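Local coordinates for KaiC-like domain-containing protein (Pyrococcus horikoshii, PDB 2EKD) that is of unknown function but probably belongs with the P-loop NTPase-like proteins related to KaiC, at residues Glu6-Phe9 with Lys10-Val14. Sequence-based numbering, arbitrary orientation.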
# COMPACT_ATOMS: atom_id res chain seq x y z
N GLU F 6 10.99 4.03 42.99
CA GLU F 6 11.79 2.95 43.57
C GLU F 6 11.24 1.57 43.21
O GLU F 6 11.98 0.71 42.74
CB GLU F 6 11.85 3.11 45.09
CG GLU F 6 12.77 2.12 45.79
CD GLU F 6 12.86 2.35 47.28
OE1 GLU F 6 11.81 2.31 47.96
OE2 GLU F 6 13.99 2.59 47.78
N LYS F 7 9.94 1.36 43.42
CA LYS F 7 9.32 0.07 43.10
C LYS F 7 9.27 -0.17 41.59
O LYS F 7 9.54 -1.27 41.12
CB LYS F 7 7.90 0.01 43.68
CG LYS F 7 7.81 0.03 45.20
CD LYS F 7 8.32 1.34 45.78
CE LYS F 7 8.13 1.41 47.30
NZ LYS F 7 6.69 1.41 47.70
N PHE F 8 8.93 0.88 40.84
CA PHE F 8 8.85 0.79 39.39
C PHE F 8 10.18 0.32 38.78
O PHE F 8 10.20 -0.60 37.97
CB PHE F 8 8.47 2.17 38.81
CG PHE F 8 8.46 2.21 37.31
CD1 PHE F 8 7.45 1.58 36.59
CD2 PHE F 8 9.45 2.89 36.61
CE1 PHE F 8 7.43 1.62 35.19
CE2 PHE F 8 9.45 2.94 35.22
CZ PHE F 8 8.43 2.30 34.50
N PHE F 9 11.28 0.95 39.19
CA PHE F 9 12.58 0.58 38.65
C PHE F 9 12.96 -0.86 38.99
O PHE F 9 13.78 -1.47 38.30
CB PHE F 9 13.68 1.52 39.17
CG PHE F 9 13.43 2.97 38.84
CD1 PHE F 9 13.00 3.35 37.57
CD2 PHE F 9 13.63 3.95 39.80
CE1 PHE F 9 12.77 4.69 37.27
CE2 PHE F 9 13.40 5.30 39.50
CZ PHE F 9 12.97 5.66 38.24
N LYS F 10 12.36 -1.40 40.05
CA LYS F 10 12.62 -2.77 40.48
C LYS F 10 12.08 -3.81 39.48
O LYS F 10 12.38 -5.00 39.57
CB LYS F 10 11.98 -2.97 41.86
CG LYS F 10 12.69 -2.15 42.95
CD LYS F 10 14.14 -2.59 43.17
CE LYS F 10 14.72 -2.04 44.48
NZ LYS F 10 14.76 -0.59 44.42
N LEU F 11 11.23 -3.35 38.54
CA LEU F 11 10.77 -4.24 37.48
C LEU F 11 11.90 -4.56 36.50
O LEU F 11 11.85 -5.50 35.72
CB LEU F 11 9.64 -3.56 36.71
CG LEU F 11 8.41 -3.26 37.57
CD1 LEU F 11 7.33 -2.52 36.77
CD2 LEU F 11 7.76 -4.53 38.11
N PHE F 12 12.92 -3.68 36.53
CA PHE F 12 14.05 -3.85 35.62
C PHE F 12 15.36 -4.08 36.38
O PHE F 12 15.50 -3.76 37.55
CB PHE F 12 14.15 -2.59 34.76
CG PHE F 12 12.79 -2.16 34.29
CD1 PHE F 12 12.18 -2.85 33.24
CD2 PHE F 12 12.15 -1.09 34.89
CE1 PHE F 12 10.93 -2.46 32.80
CE2 PHE F 12 10.89 -0.71 34.44
CZ PHE F 12 10.27 -1.39 33.40
N ARG F 13 16.35 -4.65 35.69
CA ARG F 13 17.65 -4.87 36.31
C ARG F 13 18.73 -4.13 35.54
O ARG F 13 18.57 -3.84 34.34
CB ARG F 13 17.97 -6.37 36.38
CG ARG F 13 18.09 -7.05 35.04
CD ARG F 13 18.21 -8.55 35.26
NE ARG F 13 19.29 -8.88 36.18
CZ ARG F 13 19.55 -10.10 36.63
NH1 ARG F 13 18.80 -11.12 36.23
NH2 ARG F 13 20.55 -10.31 37.47
N VAL F 14 19.81 -3.79 36.23
CA VAL F 14 20.90 -3.06 35.61
C VAL F 14 21.36 -3.71 34.32
O VAL F 14 21.43 -4.93 34.21
CB VAL F 14 22.12 -2.93 36.56
CG1 VAL F 14 21.74 -2.08 37.75
CG2 VAL F 14 22.59 -4.30 37.00
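Phe12 turns the edge of its ring toward one face of Phe8 in a T-shaped stack: the centroids are 5.5 Å apart and the planes stand at 74°. Phe12 CE2 makes the approach, 3.9 Å from Phe8 CZ and displaced toward the rim of that face. In Phe8, chi1 of 176° puts CG beside the carbonyl carbon and brings the ring back toward Leu11 and Phe12. Leu11, three residues on from Phe8, adds to the apolar patch, its chain crossing Phe8 at about a right angle, with Leu11 CD1 4.1 Å from Phe8 CD1. Its CB also lies over the centre of the Phe12 ring.

The backbone beneath is a type I beta turn from Phe9 to Phe12, with Phe12 N bonded to Phe9 O at 3.0 Å. One residue earlier, Leu11 N donates to Phe8 O at 3.0 Å (160° at the hydrogen). At the exposed side, Lys10 folds back alongside Glu6, and Lys10 NZ makes a weak bond of 3.5 Å to Glu6 O. Replacing Phe12 with alanine would probably leave this face of Phe8 without its aromatic mate and open a gap toward strand 177-182. The turn leads out of helix 5-9 toward strand 17-22, with Phe8 and Phe12 both packed on Leu179 of strand 177-182, Phe12 also edge-to-face with Phe152 of strand 149-156, and Phe8 and Phe9 against Ile35 of helix 29-37.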